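Local structure of homoprotocatechuate 2,3-dioxygenase (Brevibacterium fuscum, 4Z6M) at residues 153-158 against 212-217; 198-203 against 267-272; 18-23 against 76-81. The protein cleaves the aromatic ring of homoprotocatechuate between carbons 2 and 3, using iron(II) and incorporating both atoms of dioxygen into the product. The protein carries 1 engineered substitution. One frame throughout, in Å; residues are numbered along the deposited sequence.

Contact 1 (153-158 against 212-217). With FE2 (Fe (II) ion), chain E.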
ATOM      1  N   LEU A 153      17.242  -7.125  -8.820  1.00  7.41           N
ATOM      2  CA  LEU A 153      17.140  -7.591 -10.193  1.00  7.14           C
ATOM      3  C   LEU A 153      16.298  -8.856 -10.200  1.00  7.33           C
ATOM      4  O   LEU A 153      16.599  -9.791  -9.445  1.00  9.63           O
ATOM      5  CB  LEU A 153      18.527  -7.913 -10.737  1.00  8.18           C
ATOM      6  CG  LEU A 153      18.525  -8.453 -12.169  1.00  8.95           C
ATOM      7  CD1 LEU A 153      18.077  -7.391 -13.143  1.00  9.72           C
ATOM      8  CD2 LEU A 153      19.890  -8.992 -12.520  1.00 10.17           C
ATOM      9  N   ASP A 154      15.308  -8.931 -11.073  1.00  6.91           N
ATOM     10  CA  ASP A 154      14.480 -10.139 -11.128  1.00  7.64           C
ATOM     11  C   ASP A 154      14.729 -11.089 -12.296  1.00  6.97           C
ATOM     12  O   ASP A 154      14.837 -12.308 -12.067  1.00  7.85           O
ATOM     13  CB  ASP A 154      13.003  -9.820 -11.072  1.00  8.56           C
ATOM     14  CG  ASP A 154      12.182 -11.082 -10.815  1.00  9.33           C
ATOM     15  OD1 ASP A 154      12.162 -11.566  -9.659  1.00 12.35           O
ATOM     16  OD2 ASP A 154      11.628 -11.631 -11.786  1.00  8.17           O
ATOM     17  N   HIS A 155      14.815 -10.586 -13.527  1.00  6.78           N
ATOM     18  CA  HIS A 155      14.967 -11.479 -14.654  1.00  6.19           C
ATOM     19  C   HIS A 155      15.367 -10.750 -15.926  1.00  6.34           C
ATOM     20  O   HIS A 155      15.324  -9.519 -16.010  1.00  6.40           O
ATOM     21  CB  HIS A 155      13.655 -12.267 -14.918  1.00  6.20           C
ATOM     22  CG  HIS A 155      12.466 -11.434 -15.322  1.00  6.73           C
ATOM     23  ND1 HIS A 155      11.543 -10.965 -14.414  1.00  6.38           N
ATOM     24  CD2 HIS A 155      11.994 -11.075 -16.542  1.00  6.92           C
ATOM     25  CE1 HIS A 155      10.572 -10.338 -15.060  1.00  6.06           C
ATOM     26  NE2 HIS A 155      10.824 -10.395 -16.355  1.00  6.25           N
ATOM     27  N   PHE A 156      15.734 -11.547 -16.925  1.00  6.87           N
ATOM     28  CA  PHE A 156      15.880 -11.120 -18.299  1.00  7.90           C
ATOM     29  C   PHE A 156      14.763 -11.710 -19.135  1.00  7.45           C
ATOM     30  O   PHE A 156      14.140 -12.704 -18.755  1.00  8.19           O
ATOM     31  CB  PHE A 156      17.211 -11.629 -18.885  1.00  8.07           C
ATOM     32  CG  PHE A 156      18.420 -11.372 -18.008  1.00  7.63           C
ATOM     33  CD1 PHE A 156      18.739 -10.085 -17.566  1.00  9.60           C
ATOM     34  CD2 PHE A 156      19.247 -12.425 -17.639  1.00  8.65           C
ATOM     35  CE1 PHE A 156      19.872  -9.870 -16.808  1.00 10.30           C
ATOM     36  CE2 PHE A 156      20.375 -12.206 -16.874  1.00  9.79           C
ATOM     37  CZ  PHE A 156      20.671 -10.937 -16.459  1.00 10.44           C
ATOM     38  N   ASN A 157      14.551 -11.137 -20.316  1.00  6.65           N
ATOM     39  CA  ASN A 157      13.630 -11.724 -21.285  1.00  6.81           C
ATOM     40  C   ASN A 157      14.241 -11.558 -22.680  1.00  7.91           C
ATOM     41  O   ASN A 157      14.629 -10.454 -23.048  1.00  8.46           O
ATOM     42  CB  ASN A 157      12.251 -11.067 -21.180  1.00  7.26           C
ATOM     43  CG  ASN A 157      11.209 -11.744 -22.050  1.00  8.25           C
ATOM     44  OD1 ASN A 157      11.366 -11.849 -23.262  1.00  9.03           O
ATOM     45  ND2 ASN A 157      10.126 -12.216 -21.418  1.00  8.81           N
ATOM     46  N   GLN A 158      14.362 -12.678 -23.393  1.00  8.03           N
ATOM     47  CA  GLN A 158      15.057 -12.794 -24.687  1.00  7.87           C
ATOM     48  C   GLN A 158      14.062 -13.034 -25.810  1.00  7.99           C
ATOM     49  O   GLN A 158      13.165 -13.865 -25.671  1.00  9.55           O
ATOM     50  CB  GLN A 158      15.984 -13.990 -24.611  1.00  8.30           C
ATOM     51  CG  GLN A 158      16.996 -13.925 -23.486  1.00  9.09           C
ATOM     52  CD  GLN A 158      17.775 -15.197 -23.312  1.00  8.94           C
ATOM     53  OE1 GLN A 158      17.959 -15.697 -22.214  1.00 10.38           O
ATOM     54  NE2 GLN A 158      18.239 -15.741 -24.418  1.00 10.88           N
ATOM     55  N   LEU A 212      17.302  -8.628 -27.136  1.00  9.43           N
ATOM     56  CA  LEU A 212      16.947  -8.572 -25.732  1.00  8.74           C
ATOM     57  C   LEU A 212      15.623  -7.865 -25.600  1.00  8.21           C
ATOM     58  O   LEU A 212      15.480  -6.696 -25.973  1.00  9.35           O
ATOM     59  CB  LEU A 212      18.024  -7.845 -24.905  1.00  9.79           C
ATOM     60  CG  LEU A 212      17.666  -7.576 -23.433  1.00 11.17           C
ATOM     61  CD1 LEU A 212      17.718  -8.880 -22.687  1.00 12.39           C
ATOM     62  CD2 LEU A 212      18.577  -6.514 -22.832  1.00 13.18           C
ATOM     63  N   HIS A 213      14.632  -8.559 -25.038  1.00  7.93           N
ATOM     64  CA  HIS A 213      13.338  -7.932 -24.860  1.00  8.16           C
ATOM     65  C   HIS A 213      13.336  -6.941 -23.692  1.00  7.45           C
ATOM     66  O   HIS A 213      12.967  -5.779 -23.865  1.00  7.90           O
ATOM     67  CB  HIS A 213      12.216  -8.953 -24.688  1.00  8.53           C
ATOM     68  CG  HIS A 213      10.872  -8.358 -24.911  1.00  7.85           C
ATOM     69  ND1 HIS A 213      10.240  -7.569 -23.977  1.00  8.49           N
ATOM     70  CD2 HIS A 213      10.062  -8.365 -26.004  1.00  8.91           C
ATOM     71  CE1 HIS A 213       9.110  -7.121 -24.474  1.00  8.07           C
ATOM     72  NE2 HIS A 213       8.971  -7.601 -25.698  1.00  9.38           N
ATOM     73  N   HIS A 214      13.762  -7.393 -22.513  1.00  7.14           N
ATOM     74  CA  HIS A 214      13.864  -6.490 -21.354  1.00  6.99           C
ATOM     75  C   HIS A 214      14.727  -7.036 -20.265  1.00  6.68           C
ATOM     76  O   HIS A 214      15.074  -8.224 -20.263  1.00  7.30           O
ATOM     77  CB  HIS A 214      12.482  -6.128 -20.795  1.00  6.97           C
ATOM     78  CG  HIS A 214      11.624  -7.292 -20.392  1.00  6.89           C
ATOM     79  ND1 HIS A 214      10.710  -7.873 -21.244  1.00  7.28           N
ATOM     80  CD2 HIS A 214      11.467  -7.914 -19.205  1.00  6.99           C
ATOM     81  CE1 HIS A 214      10.038  -8.816 -20.592  1.00  7.82           C
ATOM     82  NE2 HIS A 214      10.506  -8.878 -19.363  1.00  7.06           N
ATOM     83  N   VAL A 215      15.078  -6.132 -19.337  1.00  7.03           N
ATOM     84  CA  VAL A 215      15.614  -6.480 -18.032  1.00  7.15           C
ATOM     85  C   VAL A 215      14.557  -6.038 -17.031  1.00  7.27           C
ATOM     86  O   VAL A 215      14.011  -4.945 -17.167  1.00  7.67           O
ATOM     87  CB  VAL A 215      16.933  -5.706 -17.780  1.00  8.68           C
ATOM     88  CG1 VAL A 215      17.492  -6.033 -16.410  1.00 10.27           C
ATOM     89  CG2 VAL A 215      17.944  -6.015 -18.869  1.00  9.68           C
ATOM     90  N   ALA A 216      14.306  -6.863 -16.014  1.00  6.53           N
ATOM     91  CA  ALA A 216      13.292  -6.582 -15.008  1.00  6.56           C
ATOM     92  C   ALA A 216      13.867  -6.413 -13.620  1.00  6.10           C
ATOM     93  O   ALA A 216      14.670  -7.240 -13.177  1.00  6.96           O
ATOM     94  CB  ALA A 216      12.268  -7.705 -14.969  1.00  6.64           C
ATOM     95  N   PHE A 217      13.408  -5.344 -12.952  1.00  6.18           N
ATOM     96  CA  PHE A 217      13.708  -5.090 -11.557  1.00  6.30           C
ATOM     97  C   PHE A 217      12.434  -5.180 -10.732  1.00  7.36           C
ATOM     98  O   PHE A 217      11.361  -4.836 -11.200  1.00  8.22           O
ATOM     99  CB  PHE A 217      14.296  -3.700 -11.374  1.00  7.36           C
ATOM    100  CG  PHE A 217      15.682  -3.560 -11.916  1.00  8.55           C
ATOM    101  CD1 PHE A 217      15.883  -3.176 -13.240  1.00 10.26           C
ATOM    102  CD2 PHE A 217      16.783  -3.793 -11.097  1.00  9.79           C
ATOM    103  CE1 PHE A 217      17.159  -3.056 -13.738  1.00 12.26           C
ATOM    104  CE2 PHE A 217      18.065  -3.668 -11.602  1.00 11.00           C
ATOM    105  CZ  PHE A 217      18.239  -3.307 -12.923  1.00 11.69           C
TER
HETATM  106 FE   FE2 E 401       9.258  -9.914 -17.849  1.00  7.97          FE
HETATM  107  O   HOH W   1       9.498 -11.923 -18.604  1.00  7.24           O
HETATM  108  O   HOH W   2       7.696 -10.466 -16.466  1.00  9.11           O
HETATM  109  O   HOH W   3       7.576  -9.734 -19.272  1.00 10.35           O
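Asn157 O is gripped by two successive backbone amides, His213 N at 2.7 Å and His214 N at 3.2 Å, which reach it from the same face of its carbonyl plane. This is a classic beta bulge. A second one lies toward the other end of the antiparallel pairing, where Ala216 O takes Asp154 N at 2.8 Å and, weakly, His155 N. Each bulge holds one iron ligand of this glyoxalase/dioxygenase-superfamily sheet: His155 NE2 and His214 NE2 bind the iron(II) ion at 2.2 Å, and Glu267 completes the facial triad of two histidines and one carboxylate. The two imidazoles meet rim to rim, their planes 76° apart. With CG set between backbone N and carbonyl carbon (chi1 64° and 57°), each ring lies over the partner strand: Ala216 CB covers a face of His155, 3.3 Å from its centroid, and Asn157 CB a face of His214. A bond at each ND1 helps to hold the ring's rotation. His155 ND1 donates in its ring plane to the anti lone pair of Asp154 OD2 at 2.7 Å, whereas His214 ND1 donates to His213 ND1, whose own NE2 is bonded to Trp304 O. Asn157 ND2 donates to an iron-bound water, and its OD1 bonds to Thr205.

Contact 2 (198-203 against 267-272). Engineered in segment 198-203: Gln200 (natural residue His). With FE2 (Fe (II) ion), chain E.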
ATOM      1  N   THR A 198      11.714 -18.133  -8.071  1.00  7.80           N
ATOM      2  CA  THR A 198      10.669 -17.228  -8.518  1.00  7.77           C
ATOM      3  C   THR A 198      10.208 -17.697  -9.900  1.00  7.75           C
ATOM      4  O   THR A 198      10.672 -18.706 -10.420  1.00  7.41           O
ATOM      5  CB  THR A 198      11.164 -15.767  -8.575  1.00  8.32           C
ATOM      6  OG1 THR A 198      12.134 -15.624  -9.615  1.00  8.69           O
ATOM      7  CG2 THR A 198      11.768 -15.307  -7.244  1.00  9.49           C
ATOM      8  N   VAL A 199       9.282 -16.991 -10.515  1.00  6.99           N
ATOM      9  CA  VAL A 199       8.722 -17.462 -11.783  1.00  7.22           C
ATOM     10  C   VAL A 199       9.787 -17.560 -12.885  1.00  6.94           C
ATOM     11  O   VAL A 199       9.706 -18.434 -13.753  1.00  7.34           O
ATOM     12  CB  VAL A 199       7.517 -16.627 -12.201  1.00  7.14           C
ATOM     13  CG1 VAL A 199       7.060 -16.926 -13.608  1.00  8.34           C
ATOM     14  CG2 VAL A 199       6.388 -16.887 -11.206  1.00  8.00           C
ATOM     15  N   GLN A 200      10.788 -16.673 -12.851  1.00  6.87           N
ATOM     16  CA  GLN A 200      11.716 -16.577 -13.940  1.00  7.20           C
ATOM     17  C   GLN A 200      13.062 -15.980 -13.509  1.00  7.48           C
ATOM     18  O   GLN A 200      13.137 -15.086 -12.671  1.00  7.56           O
ATOM     19  CB  GLN A 200      11.099 -15.758 -15.075  1.00  8.22           C
ATOM     20  CG  GLN A 200      10.568 -14.427 -14.575  1.00  9.71           C
ATOM     21  CD  GLN A 200       9.800 -13.676 -15.612  1.00  9.84           C
ATOM     22  OE1 GLN A 200      10.197 -13.634 -16.782  1.00 10.20           O
ATOM     23  NE2 GLN A 200       8.688 -13.064 -15.208  1.00 10.54           N
ATOM     24  N   ASP A 201      14.114 -16.501 -14.144  1.00  7.56           N
ATOM     25  CA  ASP A 201      15.403 -15.822 -14.260  1.00  7.48           C
ATOM     26  C   ASP A 201      15.692 -15.371 -15.673  1.00  7.65           C
ATOM     27  O   ASP A 201      16.316 -14.325 -15.881  1.00  7.85           O
ATOM     28  CB  ASP A 201      16.551 -16.705 -13.762  1.00  8.14           C
ATOM     29  CG  ASP A 201      16.600 -16.759 -12.252  1.00  8.31           C
ATOM     30  OD1 ASP A 201      17.007 -15.706 -11.644  1.00  8.97           O
ATOM     31  OD2 ASP A 201      16.229 -17.824 -11.678  1.00 10.48           O
ATOM     32  N   THR A 202      15.228 -16.165 -16.644  1.00  7.99           N
ATOM     33  CA  THR A 202      15.149 -15.686 -18.000  1.00  8.85           C
ATOM     34  C   THR A 202      13.873 -16.228 -18.608  1.00  9.18           C
ATOM     35  O   THR A 202      13.158 -17.021 -17.994  1.00  9.78           O
ATOM     36  CB  THR A 202      16.421 -15.974 -18.834  1.00 10.05           C
ATOM     37  OG1 THR A 202      16.405 -15.101 -19.972  1.00  9.67           O
ATOM     38  CG2 THR A 202      16.521 -17.437 -19.237  1.00 10.15           C
ATOM     39  N   ALA A 203      13.545 -15.703 -19.766  1.00  8.68           N
ATOM     40  CA  ALA A 203      12.285 -16.023 -20.413  1.00  8.30           C
ATOM     41  C   ALA A 203      12.513 -15.851 -21.901  1.00  8.08           C
ATOM     42  O   ALA A 203      13.390 -15.100 -22.319  1.00  9.55           O
ATOM     43  CB  ALA A 203      11.164 -15.121 -19.910  1.00  9.81           C
ATOM     44  N   GLU A 267      11.438  -3.594 -17.365  1.00  6.69           N
ATOM     45  CA  GLU A 267      10.219  -3.958 -16.654  1.00  6.57           C
ATOM     46  C   GLU A 267      10.436  -3.693 -15.167  1.00  6.33           C
ATOM     47  O   GLU A 267      11.506  -3.989 -14.614  1.00  7.10           O
ATOM     48  CB  GLU A 267       9.877  -5.428 -16.873  1.00  6.81           C
ATOM     49  CG  GLU A 267       8.535  -5.840 -16.307  1.00  6.86           C
ATOM     50  CD  GLU A 267       8.198  -7.290 -16.510  1.00  7.81           C
ATOM     51  OE1 GLU A 267       9.036  -8.030 -17.053  1.00  7.66           O
ATOM     52  OE2 GLU A 267       7.079  -7.704 -16.093  1.00  7.83           O
ATOM     53  N   ILE A 268       9.383  -3.205 -14.523  1.00  5.94           N
ATOM     54  CA  ILE A 268       9.298  -3.142 -13.074  1.00  5.98           C
ATOM     55  C   ILE A 268       8.220  -4.137 -12.650  1.00  5.98           C
ATOM     56  O   ILE A 268       7.211  -4.243 -13.311  1.00  7.51           O
ATOM     57  CB  ILE A 268       8.955  -1.720 -12.568  1.00  7.60           C
ATOM     58  CG1 ILE A 268       9.632  -0.595 -13.398  1.00  9.28           C
ATOM     59  CG2 ILE A 268       9.266  -1.670 -11.077  1.00  7.45           C
ATOM     60  CD1 ILE A 268      11.120  -0.594 -13.307  1.00 10.55           C
ATOM     61  N   TYR A 269       8.477  -4.909 -11.597  1.00  6.30           N
ATOM     62  CA  TYR A 269       7.809  -6.165 -11.364  1.00  7.03           C
ATOM     63  C   TYR A 269       7.665  -6.409  -9.872  1.00  7.40           C
ATOM     64  O   TYR A 269       8.584  -6.115  -9.090  1.00  8.37           O
ATOM     65  CB  TYR A 269       8.699  -7.245 -11.960  1.00  7.70           C
ATOM     66  CG  TYR A 269       8.288  -8.687 -11.984  1.00  7.99           C
ATOM     67  CD1 TYR A 269       7.597  -9.214 -13.067  1.00  7.99           C
ATOM     68  CD2 TYR A 269       8.710  -9.541 -10.992  1.00  9.28           C
ATOM     69  CE1 TYR A 269       7.341 -10.574 -13.139  1.00  7.89           C
ATOM     70  CE2 TYR A 269       8.449 -10.898 -11.058  1.00  8.66           C
ATOM     71  CZ  TYR A 269       7.764 -11.412 -12.146  1.00  7.36           C
ATOM     72  OH  TYR A 269       7.535 -12.761 -12.266  1.00  7.88           O
ATOM     73  N   THR A 270       6.549  -6.965  -9.428  1.00  6.79           N
ATOM     74  CA  THR A 270       6.478  -7.380  -8.012  1.00  7.06           C
ATOM     75  C   THR A 270       5.448  -8.472  -7.798  1.00  6.52           C
ATOM     76  O   THR A 270       4.448  -8.525  -8.501  1.00  7.11           O
ATOM     77  CB  THR A 270       6.215  -6.185  -7.063  1.00  8.19           C
ATOM     78  OG1 THR A 270       6.456  -6.580  -5.697  1.00  9.08           O
ATOM     79  CG2 THR A 270       4.797  -5.629  -7.195  1.00  8.47           C
ATOM     80  N   GLN A 271       5.722  -9.332  -6.815  1.00  6.30           N
ATOM     81  CA  GLN A 271       4.719 -10.221  -6.204  1.00  6.72           C
ATOM     82  C   GLN A 271       4.270 -11.375  -7.086  1.00  7.09           C
ATOM     83  O   GLN A 271       3.108 -11.760  -7.105  1.00  8.11           O
ATOM     84  CB  GLN A 271       3.551  -9.434  -5.627  1.00  7.25           C
ATOM     85  CG  GLN A 271       4.013  -8.635  -4.418  1.00  7.57           C
ATOM     86  CD  GLN A 271       3.060  -7.529  -4.010  1.00  7.89           C
ATOM     87  OE1 GLN A 271       1.847  -7.660  -4.140  1.00  9.40           O
ATOM     88  NE2 GLN A 271       3.603  -6.446  -3.493  1.00  8.06           N
ATOM     89  N   ASP A 272       5.233 -11.989  -7.769  1.00  7.03           N
ATOM     90  CA  ASP A 272       5.038 -13.350  -8.272  1.00  6.94           C
ATOM     91  C   ASP A 272       5.173 -14.359  -7.120  1.00  8.04           C
ATOM     92  O   ASP A 272       5.215 -13.973  -5.950  1.00  8.53           O
ATOM     93  CB  ASP A 272       5.962 -13.621  -9.458  1.00  7.23           C
ATOM     94  CG  ASP A 272       7.442 -13.724  -9.090  1.00  7.61           C
ATOM     95  OD1 ASP A 272       7.820 -13.362  -7.960  1.00  8.85           O
ATOM     96  OD2 ASP A 272       8.219 -14.132  -9.995  1.00  7.59           O
TER
HETATM   97 FE   FE2 E 401       9.258  -9.914 -17.849  1.00  7.97          FE
HETATM   98  O   HOH W   4      10.611 -14.093 -11.225  1.00  8.02           O
HETATM   99  O   HOH W   2       7.696 -10.466 -16.466  1.00  9.11           O
HETATM  100  O   HOH W   1       9.498 -11.923 -18.604  1.00  7.24           O
HETATM  101  O   HOH W   3       7.576  -9.734 -19.272  1.00 10.35           O
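Gln200, an engineered residue in place of the natural histidine, reaches across to Tyr269 and to the iron-bound waters. From CB, CG is set between the backbone N and the carbonyl carbon (chi1 52°), and the chain then runs extended, CG passing 4.2 Å from Tyr269 OH. At CD the amide forks. Gln200 OE1 accepts from the oxygen of one iron-bound water at 2.6 Å. Its NE2 donates to Tyr269 OH at 3.2 Å, with the oxygen in the amide plane and the bond close to straight at 165°; the amide stands steeply to the phenol ring, their planes 76° apart. NE2 also donates to a second iron-bound water, which in turn gives a weak bond to Glu267 OE2. Tyr269 OH donates a hydrogen bond to Asp272 OD2 at 2.7 Å. That carboxylate oxygen is held from the other face of its plane by Val199 N at 3.1 Å, while Val199 CG2 packs on Asp272 CB. These two donors, with a water that also donates to OD2, probably hold the carboxylate in place behind Tyr269. Gln200 thus meets two of the iron's water ligands from across the site, where Glu267 OE1 binds the metal at 2.1 Å as the carboxylate of the facial triad.

Contact 3 (18-23 against 76-81)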
ATOM      1  N   CYS A  18      19.880 -14.972 -12.227  1.00  7.49           N
ATOM      2  CA  CYS A  18      20.324 -13.787 -12.941  1.00  8.62           C
ATOM      3  C   CYS A  18      21.011 -12.827 -11.984  1.00  8.48           C
ATOM      4  O   CYS A  18      20.639 -12.717 -10.815  1.00  9.37           O
ATOM      5  CB  CYS A  18      19.174 -13.100 -13.659  1.00  9.80           C
ATOM      6  SG  CYS A  18      17.890 -12.417 -12.611  1.00 11.11           S
ATOM      7  N   ALA A  19      22.046 -12.165 -12.470  1.00  8.23           N
ATOM      8  CA  ALA A  19      22.853 -11.300 -11.589  1.00  8.39           C
ATOM      9  C   ALA A  19      23.068  -9.885 -12.093  1.00  8.22           C
ATOM     10  O   ALA A  19      22.971  -8.940 -11.318  1.00  8.51           O
ATOM     11  CB  ALA A  19      24.192 -11.931 -11.289  1.00  9.55           C
ATOM     12  N   TYR A  20      23.417  -9.718 -13.372  1.00  8.01           N
ATOM     13  CA  TYR A  20      23.517  -8.363 -13.922  1.00  7.92           C
ATOM     14  C   TYR A  20      23.434  -8.417 -15.425  1.00  7.54           C
ATOM     15  O   TYR A  20      23.669  -9.468 -16.023  1.00  8.53           O
ATOM     16  CB  TYR A  20      24.812  -7.628 -13.465  1.00  8.23           C
ATOM     17  CG  TYR A  20      26.098  -8.041 -14.177  1.00  8.26           C
ATOM     18  CD1 TYR A  20      26.899  -9.051 -13.673  1.00  9.18           C
ATOM     19  CD2 TYR A  20      26.520  -7.385 -15.329  1.00  8.40           C
ATOM     20  CE1 TYR A  20      28.085  -9.423 -14.306  1.00  8.89           C
ATOM     21  CE2 TYR A  20      27.695  -7.758 -15.964  1.00  9.25           C
ATOM     22  CZ  TYR A  20      28.464  -8.783 -15.469  1.00  8.84           C
ATOM     23  OH  TYR A  20      29.624  -9.122 -16.145  1.00 10.95           O
ATOM     24  N   ALA A  21      23.093  -7.275 -16.020  1.00  8.03           N
ATOM     25  CA  ALA A  21      23.259  -7.082 -17.458  1.00  8.82           C
ATOM     26  C   ALA A  21      24.249  -5.953 -17.706  1.00  8.95           C
ATOM     27  O   ALA A  21      24.284  -4.980 -16.971  1.00  9.63           O
ATOM     28  CB  ALA A  21      21.947  -6.779 -18.150  1.00 11.00           C
ATOM     29  N   GLU A  22      25.006  -6.086 -18.795  1.00  8.87           N
ATOM     30  CA  GLU A  22      25.821  -4.993 -19.332  1.00  8.90           C
ATOM     31  C   GLU A  22      25.152  -4.509 -20.618  1.00  9.24           C
ATOM     32  O   GLU A  22      25.018  -5.285 -21.582  1.00  9.69           O
ATOM     33  CB  GLU A  22      27.259  -5.468 -19.613  1.00 10.67           C
ATOM     34  CG  GLU A  22      28.137  -4.321 -20.085  1.00 10.38           C
ATOM     35  CD  GLU A  22      29.577  -4.690 -20.378  1.00 10.84           C
ATOM     36  OE1 GLU A  22      29.941  -5.894 -20.356  1.00 12.27           O
ATOM     37  OE2 GLU A  22      30.373  -3.732 -20.589  1.00 12.89           O
ATOM     38  N   LEU A  23      24.676  -3.267 -20.591  1.00  8.53           N
ATOM     39  CA  LEU A  23      24.059  -2.598 -21.719  1.00  9.21           C
ATOM     40  C   LEU A  23      25.006  -1.565 -22.288  1.00  8.50           C
ATOM     41  O   LEU A  23      25.534  -0.739 -21.547  1.00 10.03           O
ATOM     42  CB  LEU A  23      22.755  -1.913 -21.302  1.00 10.11           C
ATOM     43  CG  LEU A  23      21.648  -2.809 -20.737  1.00 11.33           C
ATOM     44  CD1 LEU A  23      20.472  -1.939 -20.318  1.00 11.83           C
ATOM     45  CD2 LEU A  23      21.191  -3.864 -21.727  1.00 14.02           C
ATOM     46  N   ALA A  76      26.206  -8.212 -22.448  1.00  8.96           N
ATOM     47  CA  ALA A  76      26.244  -9.480 -21.718  1.00  9.60           C
ATOM     48  C   ALA A  76      25.093  -9.556 -20.750  1.00  9.79           C
ATOM     49  O   ALA A  76      24.748  -8.563 -20.098  1.00 10.69           O
ATOM     50  CB  ALA A  76      27.534  -9.630 -20.944  1.00 11.82           C
ATOM     51  N   MET A  77      24.507 -10.746 -20.670  1.00  9.74           N
ATOM     52  CA  MET A  77      23.568 -11.079 -19.605  1.00  9.69           C
ATOM     53  C   MET A  77      24.214 -12.122 -18.731  1.00  9.11           C
ATOM     54  O   MET A  77      24.638 -13.168 -19.213  1.00 10.15           O
ATOM     55  CB  MET A  77      22.211 -11.527 -20.187  1.00 12.56           C
ATOM     56  CG  MET A  77      22.264 -12.506 -21.307  1.00 13.30           C
ATOM     57  SD  MET A  77      20.736 -12.632 -22.283  1.00 16.63           S
ATOM     58  CE  MET A  77      19.562 -12.530 -21.115  1.00 13.03           C
ATOM     59  N   ALA A  78      24.381 -11.785 -17.443  1.00  8.13           N
ATOM     60  CA  ALA A  78      25.237 -12.542 -16.547  1.00  8.86           C
ATOM     61  C   ALA A  78      24.423 -13.269 -15.509  1.00  8.20           C
ATOM     62  O   ALA A  78      23.511 -12.687 -14.887  1.00  8.44           O
ATOM     63  CB  ALA A  78      26.245 -11.629 -15.855  1.00  9.33           C
ATOM     64  N   PHE A  79      24.802 -14.530 -15.290  1.00  9.04           N
ATOM     65  CA  PHE A  79      24.242 -15.378 -14.252  1.00  8.70           C
ATOM     66  C   PHE A  79      25.341 -15.744 -13.275  1.00  8.55           C
ATOM     67  O   PHE A  79      26.455 -16.071 -13.681  1.00  9.81           O
ATOM     68  CB  PHE A  79      23.694 -16.660 -14.870  1.00  9.45           C
ATOM     69  CG  PHE A  79      22.611 -16.422 -15.877  1.00  9.23           C
ATOM     70  CD1 PHE A  79      21.294 -16.339 -15.497  1.00  9.17           C
ATOM     71  CD2 PHE A  79      22.912 -16.259 -17.223  1.00  9.94           C
ATOM     72  CE1 PHE A  79      20.284 -16.111 -16.418  1.00 10.10           C
ATOM     73  CE2 PHE A  79      21.905 -16.031 -18.170  1.00 11.34           C
ATOM     74  CZ  PHE A  79      20.587 -15.943 -17.759  1.00 10.47           C
ATOM     75  N   ARG A  80      25.036 -15.645 -11.981  1.00  7.85           N
ATOM     76  CA  ARG A  80      25.964 -16.120 -10.966  1.00  7.82           C
ATOM     77  C   ARG A  80      25.810 -17.619 -10.770  1.00  7.98           C
ATOM     78  O   ARG A  80      24.690 -18.140 -10.769  1.00  9.03           O
ATOM     79  CB  ARG A  80      25.790 -15.366  -9.661  1.00  8.05           C
ATOM     80  CG  ARG A  80      26.998 -15.483  -8.754  1.00  9.11           C
ATOM     81  CD  ARG A  80      26.912 -14.661  -7.486  1.00  8.57           C
ATOM     82  NE  ARG A  80      28.186 -14.690  -6.812  1.00  9.45           N
ATOM     83  CZ  ARG A  80      28.387 -14.553  -5.510  1.00  9.13           C
ATOM     84  NH1 ARG A  80      27.391 -14.330  -4.668  1.00  9.52           N
ATOM     85  NH2 ARG A  80      29.614 -14.653  -5.047  1.00  9.68           N
ATOM     86  N   VAL A  81      26.940 -18.297 -10.644  1.00  8.33           N
ATOM     87  CA  VAL A  81      26.992 -19.728 -10.386  1.00  8.66           C
ATOM     88  C   VAL A  81      27.430 -20.019  -8.951  1.00  9.67           C
ATOM     89  O   VAL A  81      27.926 -19.130  -8.244  1.00 10.38           O
ATOM     90  CB  VAL A  81      27.885 -20.461 -11.400  1.00  9.51           C
ATOM     91  CG1 VAL A  81      27.340 -20.285 -12.781  1.00 10.13           C
ATOM     92  CG2 VAL A  81      29.339 -20.006 -11.334  1.00 10.29           C
TER
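Strands 15-25 and 73-81 are central neighbours in the mixed sheet of the N-terminal glyoxalase-type module, the one that does not supply the iron ligands, and segments 18-23 and 76-81 pair antiparallel within it. A classic beta bulge interrupts the ladder near its start: Ala78 O accepts from Ala19 N at 2.9 Å and, weakly, from Tyr20 N. Beyond it the pairing is regular. Ala78 N donates to Tyr20 O at 2.8 Å, and Glu22 and Ala76 exchange a reciprocal pair of bonds, the shorter being Glu22 N to Ala76 O at 2.8 Å, nearly straight at 171°. Tyr20, Glu22, Ala76 and Ala78 share one face of the sheet, where the hydroxyl of Tyr20 bonds to Glu127 and Arg117, and the carboxylate of Glu22 meets Arg117 in a salt bridge and Thr67 in a hydrogen bond. Ala21 and Met77 lie on the other face, where Met77 packs on Phe156 of the iron-binding module. Near the bulge the side chains of Cys18 and Phe79 diverge, yet Phe79 CD1 still comes within 3.7 Å of Cys18 CA. Ala19 CB rests against Arg80 CB at 4.1 Å, while the extended arginine chain carries its guanidinium to Asp277 and Asp279 of the second subunit. Tyr20 begins with CG between the backbone N and the carbonyl carbon (chi1 77°), which folds the phenol ring over the adjacent strand: Ala78 CB sits above one face in a CH-pi contact, displaced toward the rim and 3.3 Å from Tyr20 CE1.

Contacts 1 and 3 are strand pairings buried in the two glyoxalase-type modules, contact 1 with two classic bulges and contact 3 with one, and in both a ring is laid over an alanine. They differ in what their polar groups serve: iron coordination in contact 1, salt bridges and hydrogen bonds within the protein in contact 3, whose Arg80 also reaches the second subunit. Contact 2 buries less surface, includes partly exposed residues and joins its segments without a ladder, mostly through side chains and waters. It shares the iron and its three waters with contact 1, and strands 152-160, 202-206, 211-218 and 265-270 belong to one sheet. Asp201 OD1, bonded to Cys18 N at 3.0 Å, ties contact 2 to contact 3.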